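Local coordinates for Ctr9 protein (Myceliophthora thermophila, PDB 6AF0) that probably binds RNA polymerase II as a subunit of the Paf1 complex, this piece forming a TPR-containing scaffold of stacked helices, at residues V856-I861 and E889-L894; L850-F854 and S900-Y905; A451-E456 and N478-Y483; N61-I67 and L94-K98. One frame throughout, in Å; residues are numbered along the deposited sequence.

Contact 1 of 4, residues V856-I861 and E889-L894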
loop_
_atom_site.group_PDB
_atom_site.type_symbol
_atom_site.label_atom_id
_atom_site.label_comp_id
_atom_site.label_asym_id
_atom_site.label_seq_id
_atom_site.Cartn_x
_atom_site.Cartn_y
_atom_site.Cartn_z
ATOM N N VAL A 856 41.665 52.041 -2.860
ATOM C CA VAL A 856 41.418 52.705 -4.157
ATOM C C VAL A 856 42.743 53.237 -4.641
ATOM O O VAL A 856 43.062 53.145 -5.811
ATOM C CB VAL A 856 40.389 53.876 -4.166
ATOM C CG1 VAL A 856 38.947 53.358 -4.140
ATOM C CG2 VAL A 856 40.649 54.851 -3.036
ATOM N N ALA A 857 43.528 53.748 -3.710
ATOM C CA ALA A 857 44.834 54.302 -4.027
ATOM C C ALA A 857 45.783 53.238 -4.604
ATOM O O ALA A 857 46.259 53.383 -5.745
ATOM C CB ALA A 857 45.436 54.913 -2.785
ATOM N N PHE A 858 46.035 52.174 -3.822
ATOM C CA PHE A 858 46.838 51.022 -4.252
ATOM C C PHE A 858 46.427 50.570 -5.656
ATOM O O PHE A 858 47.224 50.566 -6.588
ATOM C CB PHE A 858 46.657 49.867 -3.259
ATOM C CG PHE A 858 47.600 48.717 -3.471
ATOM C CD1 PHE A 858 48.855 48.705 -2.881
ATOM C CD2 PHE A 858 47.230 47.643 -4.257
ATOM C CE1 PHE A 858 49.728 47.643 -3.081
ATOM C CE2 PHE A 858 48.099 46.585 -4.473
ATOM C CZ PHE A 858 49.349 46.582 -3.879
ATOM N N VAL A 859 45.165 50.226 -5.828
ATOM C CA VAL A 859 44.719 49.777 -7.129
ATOM C C VAL A 859 45.092 50.798 -8.219
ATOM O O VAL A 859 45.514 50.419 -9.302
ATOM C CB VAL A 859 43.210 49.466 -7.159
ATOM C CG1 VAL A 859 42.764 49.092 -8.576
ATOM C CG2 VAL A 859 42.874 48.330 -6.202
ATOM N N GLN A 860 44.944 52.090 -7.945
ATOM C CA GLN A 860 45.211 53.112 -8.974
ATOM C C GLN A 860 46.671 53.109 -9.360
ATOM O O GLN A 860 47.020 53.258 -10.531
ATOM C CB GLN A 860 44.803 54.516 -8.502
ATOM C CG GLN A 860 43.297 54.740 -8.533
ATOM C CD GLN A 860 42.878 56.034 -7.865
ATOM O OE1 GLN A 860 43.457 56.459 -6.853
ATOM N NE2 GLN A 860 41.860 56.667 -8.424
ATOM N N ILE A 861 47.516 52.935 -8.354
ATOM C CA ILE A 861 48.957 52.826 -8.570
ATOM C C ILE A 861 49.281 51.568 -9.378
ATOM O O ILE A 861 50.158 51.587 -10.230
ATOM C CB ILE A 861 49.705 52.816 -7.235
ATOM C CG1 ILE A 861 49.423 54.118 -6.492
ATOM C CG2 ILE A 861 51.193 52.709 -7.436
ATOM C CD1 ILE A 861 50.071 54.212 -5.125
ATOM N N GLU A 889 44.830 61.177 -8.059
ATOM C CA GLU A 889 43.883 60.940 -6.987
ATOM C C GLU A 889 44.627 60.198 -5.899
ATOM O O GLU A 889 44.642 60.643 -4.759
ATOM C CB GLU A 889 42.672 60.145 -7.502
ATOM C CG GLU A 889 41.402 60.202 -6.643
ATOM C CD GLU A 889 40.150 59.769 -7.422
ATOM O OE1 GLU A 889 40.114 59.904 -8.680
ATOM O OE2 GLU A 889 39.191 59.289 -6.777
ATOM N N ALA A 890 45.291 59.109 -6.292
ATOM C CA ALA A 890 46.015 58.218 -5.381
ATOM C C ALA A 890 47.027 58.960 -4.542
ATOM O O ALA A 890 47.023 58.842 -3.327
ATOM C CB ALA A 890 46.712 57.132 -6.162
ATOM N N ILE A 891 47.882 59.748 -5.179
ATOM C CA ILE A 891 48.892 60.524 -4.427
ATOM C C ILE A 891 48.217 61.350 -3.316
ATOM O O ILE A 891 48.719 61.406 -2.193
ATOM C CB ILE A 891 49.800 61.422 -5.323
ATOM C CG1 ILE A 891 49.007 62.531 -6.020
ATOM C CG2 ILE A 891 50.546 60.606 -6.373
ATOM C CD1 ILE A 891 49.121 63.893 -5.363
ATOM N N LYS A 892 47.064 61.953 -3.624
ATOM C CA LYS A 892 46.313 62.769 -2.655
ATOM C C LYS A 892 45.910 61.949 -1.454
ATOM O O LYS A 892 46.171 62.329 -0.312
ATOM C CB LYS A 892 45.052 63.353 -3.285
ATOM C CG LYS A 892 45.325 64.405 -4.343
ATOM C CD LYS A 892 44.041 64.851 -5.020
ATOM C CE LYS A 892 44.297 65.966 -6.014
ATOM N NZ LYS A 892 43.009 66.453 -6.572
ATOM N N ILE A 893 45.280 60.816 -1.736
ATOM C CA ILE A 893 44.741 59.940 -0.698
ATOM C C ILE A 893 45.857 59.426 0.196
ATOM O O ILE A 893 45.765 59.498 1.413
ATOM C CB ILE A 893 43.993 58.719 -1.261
ATOM C CG1 ILE A 893 43.041 59.108 -2.399
ATOM C CG2 ILE A 893 43.211 58.062 -0.147
ATOM C CD1 ILE A 893 42.209 57.967 -2.957
ATOM N N LEU A 894 46.911 58.904 -0.413
ATOM C CA LEU A 894 48.070 58.444 0.348
ATOM C C LEU A 894 48.643 59.534 1.232
ATOM O O LEU A 894 49.079 59.265 2.348
ATOM C CB LEU A 894 49.196 57.978 -0.575
ATOM C CG LEU A 894 49.211 56.520 -1.023
ATOM C CD1 LEU A 894 48.162 56.304 -2.082
ATOM C CD2 LEU A 894 50.571 56.158 -1.590
#
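A857 and A890 mark the place where the two helices come closest: their CA atoms lie 4.3 Å apart, and the axes of 856-861 and 889-894 pass at 8.6 Å. The N-to-C directions differ by 142°, so the helices run roughly antiparallel with a clear tilt. Two alanines facing each other allow such a close approach, with A857 CB 4.2 Å from A890 CB and no longer side chain to hold the backbones apart.

Larger apolar groups flank this pair. On one flank V856 and I893 meet almost at right angles, V856 CG2 resting 3.5 Å from I893 CD1. On the other, I861 and L894 point their methyl ends at one another, with I861 CD1 4.1 Å from L894 CD2, while I861 CG1 leans on the methyl of A890. Q860 provides a polar margin. Its CG is anti to the carbonyl carbon (chi1 -76°) and the chain beyond runs extended, which carries the amide over the first turn of 889-894. There OE1 lies 3.4 Å from A890 CB, and NE2 stands 3.7 Å from E889 CD, with the amide and carboxylate planes nearly perpendicular. No hydrogen bond crosses between the segments, so the helices are joined here by packing.

Helix 829-845 covers one side of the pair, with A839 and K840 against V856, and R913 of helix 907-934 closes over I861 and L894. Consecutive helices folded back on each other at small residues, with further helices layered on both, are characteristic of the helical hairpins that build a TPR-like alpha-solenoid.

Contact 2 of 4, residues L850-F854 and S900-Y905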
loop_
_atom_site.group_PDB
_atom_site.type_symbol
_atom_site.label_atom_id
_atom_site.label_comp_id
_atom_site.label_asym_id
_atom_site.label_seq_id
_atom_site.Cartn_x
_atom_site.Cartn_y
_atom_site.Cartn_z
ATOM N N LEU A 850 39.894 54.206 6.794
ATOM C CA LEU A 850 41.241 54.487 6.342
ATOM C C LEU A 850 41.682 53.560 5.241
ATOM O O LEU A 850 42.202 53.998 4.218
ATOM C CB LEU A 850 42.231 54.371 7.501
ATOM C CG LEU A 850 43.395 55.363 7.466
ATOM C CD1 LEU A 850 42.906 56.804 7.401
ATOM C CD2 LEU A 850 44.247 55.172 8.705
ATOM N N HIS A 851 41.488 52.278 5.462
ATOM C CA HIS A 851 42.006 51.289 4.539
ATOM C C HIS A 851 41.278 51.360 3.229
ATOM O O HIS A 851 41.893 51.194 2.181
ATOM C CB HIS A 851 41.890 49.879 5.096
ATOM C CG HIS A 851 40.804 49.734 6.103
ATOM N ND1 HIS A 851 39.596 49.147 5.817
ATOM C CD2 HIS A 851 40.732 50.138 7.391
ATOM C CE1 HIS A 851 38.823 49.189 6.888
ATOM N NE2 HIS A 851 39.492 49.785 7.856
ATOM N N PHE A 852 39.981 51.618 3.252
ATOM C CA PHE A 852 39.226 51.481 2.012
ATOM C C PHE A 852 39.780 52.487 1.020
ATOM O O PHE A 852 39.858 52.218 -0.185
ATOM C CB PHE A 852 37.743 51.702 2.247
ATOM C CG PHE A 852 37.106 50.610 3.037
ATOM C CD1 PHE A 852 37.861 49.839 3.884
ATOM C CD2 PHE A 852 35.759 50.349 2.942
ATOM C CE1 PHE A 852 37.288 48.819 4.618
ATOM C CE2 PHE A 852 35.190 49.335 3.679
ATOM C CZ PHE A 852 35.953 48.571 4.521
ATOM N N LYS A 853 40.164 53.640 1.568
ATOM C CA LYS A 853 40.862 54.684 0.843
ATOM C C LYS A 853 42.226 54.215 0.331
ATOM O O LYS A 853 42.555 54.405 -0.842
ATOM C CB LYS A 853 41.027 55.919 1.736
ATOM C CG LYS A 853 39.787 56.809 1.823
ATOM C CD LYS A 853 40.192 58.273 1.995
ATOM C CE LYS A 853 39.210 59.065 2.848
ATOM N NZ LYS A 853 39.935 59.877 3.868
ATOM N N PHE A 854 43.022 53.613 1.210
ATOM C CA PHE A 854 44.267 52.969 0.777
ATOM C C PHE A 854 44.031 52.043 -0.410
ATOM O O PHE A 854 44.789 52.055 -1.361
ATOM C CB PHE A 854 44.899 52.157 1.889
ATOM C CG PHE A 854 46.202 51.531 1.501
ATOM C CD1 PHE A 854 47.402 52.111 1.869
ATOM C CD2 PHE A 854 46.236 50.362 0.759
ATOM C CE1 PHE A 854 48.611 51.528 1.518
ATOM C CE2 PHE A 854 47.445 49.781 0.398
ATOM C CZ PHE A 854 48.633 50.366 0.776
ATOM N N SER A 900 47.273 61.208 8.726
ATOM C CA SER A 900 46.245 60.588 9.555
ATOM C C SER A 900 46.832 59.704 10.645
ATOM O O SER A 900 47.794 58.970 10.405
ATOM C CB SER A 900 45.278 59.772 8.699
ATOM O OG SER A 900 44.386 60.638 8.008
ATOM N N PRO A 901 46.248 59.772 11.852
ATOM C CA PRO A 901 46.636 58.876 12.934
ATOM C C PRO A 901 46.044 57.485 12.726
ATOM O O PRO A 901 44.984 57.352 12.094
ATOM C CB PRO A 901 46.004 59.534 14.157
ATOM C CG PRO A 901 44.771 60.174 13.613
ATOM C CD PRO A 901 45.148 60.671 12.251
ATOM N N SER A 902 46.714 56.469 13.269
ATOM C CA SER A 902 46.269 55.068 13.150
ATOM C C SER A 902 46.244 54.558 11.699
ATOM O O SER A 902 45.214 54.055 11.233
ATOM C CB SER A 902 44.880 54.874 13.779
ATOM O OG SER A 902 43.852 55.376 12.927
ATOM N N PRO A 903 47.383 54.656 10.987
ATOM C CA PRO A 903 47.415 54.234 9.598
ATOM C C PRO A 903 47.492 52.706 9.458
ATOM O O PRO A 903 48.088 52.045 10.312
ATOM C CB PRO A 903 48.689 54.886 9.086
ATOM C CG PRO A 903 49.604 54.817 10.269
ATOM C CD PRO A 903 48.720 55.062 11.458
ATOM N N PRO A 904 46.924 52.148 8.372
ATOM C CA PRO A 904 46.880 50.696 8.173
ATOM C C PRO A 904 48.250 50.055 8.126
ATOM O O PRO A 904 48.438 48.940 8.616
ATOM C CB PRO A 904 46.225 50.549 6.797
ATOM C CG PRO A 904 45.534 51.836 6.554
ATOM C CD PRO A 904 46.435 52.850 7.174
ATOM N N TYR A 905 49.178 50.746 7.480
ATOM C CA TYR A 905 50.592 50.412 7.549
ATOM C C TYR A 905 51.324 51.599 8.192
ATOM O O TYR A 905 50.733 52.659 8.345
ATOM C CB TYR A 905 51.117 50.159 6.146
ATOM C CG TYR A 905 50.409 49.070 5.354
ATOM C CD1 TYR A 905 50.881 47.756 5.359
ATOM C CD2 TYR A 905 49.323 49.370 4.540
ATOM C CE1 TYR A 905 50.274 46.774 4.597
ATOM C CE2 TYR A 905 48.703 48.391 3.782
ATOM C CZ TYR A 905 49.179 47.099 3.820
ATOM O OH TYR A 905 48.546 46.163 3.056
#
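With CG anti to its own N (chi1 -178°), F854 turns its ring to the loop, and Y905, its CG anti to the carbonyl carbon (chi1 -57°), brings its ring in beside the helix. Y905 CE2 then sits over one face of the F854 ring, toward the rim and 3.6 Å from F854 CZ. The rings pair obliquely, centroids 5.1 Å apart and planes at 41°.

Nearer the start of the helix, L850 fills the curve of the loop. Its CD2 lies 3.5 Å from P904 CD, the two side chains running nearly perpendicular, and its CD1 reaches the other way to S900 CB at 4.0 Å. P904 CG also approaches H851 CA at 4.1 Å, so the proline ring rests on both L850 and H851.

I897 of helix 877-899 adds to the packing on F854. The hydroxyl of Y905 is hydrogen-bonded to the backbone of another protein chain, which also packs on H851 and P904. This proline-rich connection between helices 877-899 and 907-934, folded across the first turn of helix 850-869, is an interhelical loop of an alpha-solenoid, used also at a subunit interface.

Contact 3 of 4, residues A451-E456 and N478-Y483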
loop_
_atom_site.group_PDB
_atom_site.type_symbol
_atom_site.label_atom_id
_atom_site.label_comp_id
_atom_site.label_asym_id
_atom_site.label_seq_id
_atom_site.Cartn_x
_atom_site.Cartn_y
_atom_site.Cartn_z
ATOM N N ALA A 451 4.032 0.455 3.741
ATOM C CA ALA A 451 2.722 1.084 3.705
ATOM C C ALA A 451 2.568 1.943 2.447
ATOM O O ALA A 451 1.630 1.774 1.675
ATOM C CB ALA A 451 2.497 1.912 4.958
ATOM N N ILE A 452 3.509 2.846 2.224
ATOM C CA ILE A 452 3.451 3.742 1.067
ATOM C C ILE A 452 3.265 2.959 -0.230
ATOM O O ILE A 452 2.355 3.248 -0.998
ATOM C CB ILE A 452 4.710 4.622 0.980
ATOM C CG1 ILE A 452 4.701 5.640 2.126
ATOM C CG2 ILE A 452 4.790 5.346 -0.355
ATOM C CD1 ILE A 452 5.981 6.440 2.240
ATOM N N SER A 453 4.124 1.972 -0.458
ATOM C CA SER A 453 4.035 1.107 -1.649
ATOM C C SER A 453 2.684 0.407 -1.812
ATOM O O SER A 453 2.150 0.325 -2.923
ATOM C CB SER A 453 5.114 0.037 -1.599
ATOM O OG SER A 453 5.242 -0.470 -0.287
ATOM N N LEU A 454 2.149 -0.106 -0.708
ATOM C CA LEU A 454 0.854 -0.780 -0.718
ATOM C C LEU A 454 -0.292 0.131 -1.114
ATOM O O LEU A 454 -1.125 -0.237 -1.935
ATOM C CB LEU A 454 0.551 -1.416 0.646
ATOM C CG LEU A 454 1.356 -2.684 0.977
ATOM C CD1 LEU A 454 0.755 -3.464 2.139
ATOM C CD2 LEU A 454 1.483 -3.595 -0.237
ATOM N N LEU A 455 -0.324 1.324 -0.546
ATOM C CA LEU A 455 -1.400 2.270 -0.832
ATOM C C LEU A 455 -1.229 2.978 -2.199
ATOM O O LEU A 455 -2.185 3.506 -2.748
ATOM C CB LEU A 455 -1.513 3.263 0.328
ATOM C CG LEU A 455 -1.629 2.615 1.732
ATOM C CD1 LEU A 455 -1.838 3.607 2.851
ATOM C CD2 LEU A 455 -2.748 1.601 1.810
ATOM N N GLU A 456 -0.018 2.979 -2.744
ATOM C CA GLU A 456 0.210 3.436 -4.117
ATOM C C GLU A 456 -0.214 2.376 -5.116
ATOM O O GLU A 456 -0.585 2.692 -6.259
ATOM C CB GLU A 456 1.686 3.777 -4.357
ATOM C CG GLU A 456 2.069 5.190 -3.954
ATOM C CD GLU A 456 1.027 6.220 -4.372
ATOM O OE1 GLU A 456 0.503 6.924 -3.489
ATOM O OE2 GLU A 456 0.708 6.313 -5.575
ATOM N N ASN A 478 -4.077 8.849 5.223
ATOM C CA ASN A 478 -2.950 8.102 5.756
ATOM C C ASN A 478 -1.721 8.343 4.885
ATOM O O ASN A 478 -0.658 8.755 5.359
ATOM C CB ASN A 478 -3.293 6.602 5.827
ATOM C CG ASN A 478 -4.198 6.260 7.008
ATOM O OD1 ASN A 478 -4.426 7.079 7.912
ATOM N ND2 ASN A 478 -4.692 5.038 7.022
ATOM N N LEU A 479 -1.911 8.121 3.598
ATOM C CA LEU A 479 -0.872 8.295 2.614
ATOM C C LEU A 479 -0.325 9.717 2.618
ATOM O O LEU A 479 0.827 9.950 2.255
ATOM C CB LEU A 479 -1.452 7.981 1.241
ATOM C CG LEU A 479 -0.470 7.577 0.160
ATOM C CD1 LEU A 479 0.203 6.274 0.542
ATOM C CD2 LEU A 479 -1.220 7.427 -1.153
ATOM N N ALA A 480 -1.175 10.669 2.987
ATOM C CA ALA A 480 -0.768 12.064 3.093
ATOM C C ALA A 480 0.154 12.252 4.266
ATOM O O ALA A 480 1.176 12.920 4.155
ATOM C CB ALA A 480 -1.977 12.965 3.245
ATOM N N ARG A 481 -0.218 11.656 5.392
ATOM C CA ARG A 481 0.617 11.696 6.566
ATOM C C ARG A 481 1.952 10.954 6.339
ATOM O O ARG A 481 2.984 11.405 6.801
ATOM C CB ARG A 481 -0.141 11.178 7.781
ATOM C CG ARG A 481 0.758 11.085 8.989
ATOM C CD ARG A 481 0.034 11.039 10.320
ATOM N NE ARG A 481 1.027 10.867 11.376
ATOM C CZ ARG A 481 0.738 10.778 12.662
ATOM N NH1 ARG A 481 -0.526 10.849 13.047
ATOM N NH2 ARG A 481 1.716 10.609 13.559
ATOM N N LEU A 482 1.939 9.833 5.619
ATOM C CA LEU A 482 3.180 9.069 5.375
ATOM C C LEU A 482 4.157 9.923 4.626
ATOM O O LEU A 482 5.319 10.024 4.989
ATOM C CB LEU A 482 2.924 7.773 4.591
ATOM C CG LEU A 482 2.150 6.696 5.375
ATOM C CD1 LEU A 482 1.739 5.516 4.498
ATOM C CD2 LEU A 482 2.932 6.195 6.578
ATOM N N TYR A 483 3.659 10.558 3.583
ATOM C CA TYR A 483 4.481 11.359 2.719
ATOM C C TYR A 483 4.937 12.645 3.412
ATOM O O TYR A 483 6.032 13.152 3.142
ATOM C CB TYR A 483 3.698 11.670 1.453
ATOM C CG TYR A 483 3.733 10.581 0.419
ATOM C CD1 TYR A 483 4.933 9.970 0.061
ATOM C CD2 TYR A 483 2.582 10.200 -0.252
ATOM C CE1 TYR A 483 4.975 8.985 -0.911
ATOM C CE2 TYR A 483 2.617 9.217 -1.235
ATOM C CZ TYR A 483 3.811 8.615 -1.563
ATOM O OH TYR A 483 3.836 7.640 -2.537
#
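I452 and L482 lie alongside one another, running in opposite senses, at the middle of this contact, I452 CG1 lying 3.7 Å from L482 CB. The end of L482 goes on to A451, where its CD1 rests 3.7 Å from A451 CB. One turn along, L455 and L479 pair in the same fashion, with L479 CD1 3.5 Å from L455 CB.

Y483 closes one margin. I452 CG2 comes obliquely to its ring, 3.6 Å from Y483 CZ, and E456 arrives from the helix opposite. The chain of E456 bends at chi2 (-42°), which turns its carboxylate back toward the phenol: OE1 lies at the edge of the Y483 ring, near its plane and 3.8 Å from CE2. An alanine at Y483 is likely to open a gap beside I452 CG2 and leave the E456 carboxylate freer to swing.

Behind these groups the axes of 451-456 and 478-483 approach to 10.2 Å, their N-to-C directions 141° apart. Y483 also packs on K490 and A491 of helix 488-504, and F433 of helix 418-435 lies against N478 and L482.

With no hydrogen bond between the segments, association rests on largely apolar packing, aliphatic with one aromatic ring, of the kind that joins neighbouring helices in TPR-like solenoids; the carboxylate at the margin may be partly balanced by R459, though that ion pair, made through E456 OE1, is long and weak.

Contact 4 of 4, residues N61-I67 and L94-K98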
loop_
_atom_site.group_PDB
_atom_site.type_symbol
_atom_site.label_atom_id
_atom_site.label_comp_id
_atom_site.label_asym_id
_atom_site.label_seq_id
_atom_site.Cartn_x
_atom_site.Cartn_y
_atom_site.Cartn_z
ATOM N N ASN A 61 -38.886 -46.325 -2.769
ATOM C CA ASN A 61 -37.822 -45.661 -2.054
ATOM C C ASN A 61 -37.375 -46.351 -0.786
ATOM O O ASN A 61 -36.556 -45.799 -0.050
ATOM C CB ASN A 61 -38.241 -44.208 -1.755
ATOM C CG ASN A 61 -37.152 -43.224 -2.065
ATOM O OD1 ASN A 61 -36.296 -42.939 -1.235
ATOM N ND2 ASN A 61 -37.163 -42.719 -3.280
ATOM N N LYS A 62 -37.891 -47.546 -0.525
ATOM C CA LYS A 62 -37.449 -48.310 0.648
ATOM C C LYS A 62 -36.231 -49.179 0.290
ATOM O O LYS A 62 -36.330 -50.374 0.084
ATOM C CB LYS A 62 -38.594 -49.119 1.254
ATOM C CG LYS A 62 -39.609 -48.292 2.051
ATOM C CD LYS A 62 -40.941 -48.233 1.310
ATOM C CE LYS A 62 -42.049 -47.677 2.184
ATOM N NZ LYS A 62 -43.246 -47.310 1.363
ATOM N N ILE A 63 -35.077 -48.531 0.236
ATOM C CA ILE A 63 -33.848 -49.107 -0.317
ATOM C C ILE A 63 -33.193 -50.106 0.637
ATOM O O ILE A 63 -32.670 -51.142 0.204
ATOM C CB ILE A 63 -32.820 -47.993 -0.651
ATOM C CG1 ILE A 63 -33.424 -46.946 -1.572
ATOM C CG2 ILE A 63 -31.566 -48.549 -1.307
ATOM C CD1 ILE A 63 -34.083 -47.494 -2.816
ATOM N N ASP A 64 -33.202 -49.792 1.931
ATOM C CA ASP A 64 -32.650 -50.701 2.951
ATOM C C ASP A 64 -33.355 -52.048 2.983
ATOM O O ASP A 64 -32.717 -53.080 2.893
ATOM C CB ASP A 64 -32.730 -50.059 4.320
ATOM C CG ASP A 64 -31.707 -48.970 4.497
ATOM O OD1 ASP A 64 -30.507 -49.237 4.262
ATOM O OD2 ASP A 64 -32.096 -47.852 4.871
ATOM N N PHE A 65 -34.675 -52.024 3.084
ATOM C CA PHE A 65 -35.468 -53.225 2.920
ATOM C C PHE A 65 -34.956 -54.093 1.771
ATOM O O PHE A 65 -34.680 -55.305 1.939
ATOM C CB PHE A 65 -36.932 -52.846 2.688
ATOM C CG PHE A 65 -37.646 -52.364 3.932
ATOM C CD1 PHE A 65 -38.893 -51.782 3.833
ATOM C CD2 PHE A 65 -37.073 -52.493 5.196
ATOM C CE1 PHE A 65 -39.559 -51.342 4.948
ATOM C CE2 PHE A 65 -37.736 -52.038 6.318
ATOM C CZ PHE A 65 -38.983 -51.468 6.194
ATOM N N ALA A 66 -34.820 -53.466 0.610
ATOM C CA ALA A 66 -34.326 -54.157 -0.567
ATOM C C ALA A 66 -32.913 -54.718 -0.358
ATOM O O ALA A 66 -32.622 -55.836 -0.783
ATOM C CB ALA A 66 -34.366 -53.228 -1.757
ATOM N N ILE A 67 -32.047 -53.958 0.307
ATOM C CA ILE A 67 -30.707 -54.454 0.637
ATOM C C ILE A 67 -30.762 -55.716 1.515
ATOM O O ILE A 67 -30.132 -56.741 1.203
ATOM C CB ILE A 67 -29.864 -53.388 1.348
ATOM C CG1 ILE A 67 -29.668 -52.169 0.425
ATOM C CG2 ILE A 67 -28.514 -53.970 1.776
ATOM C CD1 ILE A 67 -28.839 -51.026 1.000
ATOM N N LEU A 94 -27.138 -50.815 -5.002
ATOM C CA LEU A 94 -27.910 -50.272 -3.894
ATOM C C LEU A 94 -27.013 -49.630 -2.823
ATOM O O LEU A 94 -27.428 -48.707 -2.150
ATOM C CB LEU A 94 -28.738 -51.370 -3.255
ATOM C CG LEU A 94 -29.913 -51.849 -4.086
ATOM C CD1 LEU A 94 -30.291 -53.279 -3.712
ATOM C CD2 LEU A 94 -31.084 -50.903 -3.907
ATOM N N TYR A 95 -25.805 -50.152 -2.641
ATOM C CA TYR A 95 -24.840 -49.558 -1.711
ATOM C C TYR A 95 -24.310 -48.255 -2.255
ATOM O O TYR A 95 -23.869 -47.402 -1.492
ATOM C CB TYR A 95 -23.652 -50.495 -1.419
ATOM C CG TYR A 95 -23.896 -51.513 -0.323
ATOM C CD1 TYR A 95 -24.750 -51.229 0.732
ATOM C CD2 TYR A 95 -23.254 -52.746 -0.325
ATOM C CE1 TYR A 95 -24.982 -52.140 1.739
ATOM C CE2 TYR A 95 -23.482 -53.666 0.689
ATOM C CZ TYR A 95 -24.354 -53.349 1.724
ATOM O OH TYR A 95 -24.646 -54.195 2.779
ATOM N N LEU A 96 -24.315 -48.121 -3.580
ATOM C CA LEU A 96 -24.007 -46.844 -4.209
ATOM C C LEU A 96 -25.160 -45.867 -3.962
ATOM O O LEU A 96 -24.919 -44.736 -3.540
ATOM C CB LEU A 96 -23.689 -47.002 -5.695
ATOM C CG LEU A 96 -22.445 -47.838 -5.967
ATOM C CD1 LEU A 96 -22.196 -47.985 -7.457
ATOM C CD2 LEU A 96 -21.207 -47.255 -5.308
ATOM N N TRP A 97 -26.401 -46.300 -4.173
ATOM C CA TRP A 97 -27.533 -45.442 -3.838
ATOM C C TRP A 97 -27.387 -44.924 -2.407
ATOM O O TRP A 97 -27.182 -43.724 -2.195
ATOM C CB TRP A 97 -28.858 -46.168 -4.016
ATOM C CG TRP A 97 -30.053 -45.371 -3.650
ATOM C CD1 TRP A 97 -30.319 -44.764 -2.449
ATOM C CD2 TRP A 97 -31.183 -45.139 -4.470
ATOM N NE1 TRP A 97 -31.542 -44.144 -2.491
ATOM C CE2 TRP A 97 -32.096 -44.361 -3.724
ATOM C CE3 TRP A 97 -31.512 -45.500 -5.772
ATOM C CZ2 TRP A 97 -33.324 -43.938 -4.243
ATOM C CZ3 TRP A 97 -32.739 -45.078 -6.293
ATOM C CH2 TRP A 97 -33.628 -44.304 -5.527
ATOM N N LYS A 98 -27.456 -45.825 -1.434
ATOM C CA LYS A 98 -27.357 -45.452 -0.024
ATOM C C LYS A 98 -26.182 -44.536 0.188
ATOM O O LYS A 98 -26.275 -43.596 0.947
ATOM C CB LYS A 98 -27.242 -46.682 0.898
ATOM C CG LYS A 98 -28.571 -47.397 1.153
ATOM C CD LYS A 98 -29.650 -46.514 1.791
ATOM C CE LYS A 98 -29.245 -46.032 3.185
ATOM N NZ LYS A 98 -30.139 -44.975 3.740
#
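I63 and W97 lie in an antiparallel helical hairpin, the building unit of TPR-like alpha-solenoids, in which helices 63-76 and 82-101 pack with segment axes 10.3 Å apart and 151° from parallel. The CG1 of I63 sits over one face of the W97 indole in a CH-pi contact, 3.7 Å from the centroid of the five-membered ring. W97 has its CG anti to the backbone N (chi1 178°), which lays the indole across the first turn of helix 63-76. At the ring edge, near its plane, N61 ND2 approaches W97 CZ2 at 4.1 Å. The indole NE1 has a weak hydrogen bond to E101, and an acidic side chain of another protein chain packs on the W97 side chain. A serine at W97 would probably leave I63 without the flat surface its CG1 rests on, opening a gap there, and cost E101 its weak bond from the indole NE1.

Deeper in the hairpin the contact becomes aliphatic. I63 CG2 meets L94 CD2 at 3.5 Å, and I67 runs past L94 in the opposite sense, with CG1 3.9 Å from L94 CB. Y95, which reaches on to helix 118-135, offers CE1 to I67 CG2 at 4.0 Å.

K98 turns its chain back through bends at chi2 and chi3, so that CG lies 3.6 Å from I67 CD1 while the ammonium end heads for D64, where NZ and D64 OD2 form a long salt bridge of 3.7 Å.

Contacts 1 and 2 are neighbours, about 12 Å between centres, and share helix 850-869; they touch where I893 CG2 meets K853 CB at 3.6 Å. Contact 1 is buried and close-set on alanines, whereas contact 2 lies at the surface, where a loop replaces a second helix and a leucine set against prolines, and a pair of aromatic rings, do the packing. Contacts 3 and 4, both partly buried helix pairs, have wider axis spacings than contact 1 and bulkier side chains at their centres. Of the four, contact 4 alone has a salt bridge across its segments, a long one. Contact 4 lies about 131 Å from contact 1, centre to centre, on the opposite side of the chain's centre, with contact 3 near the middle.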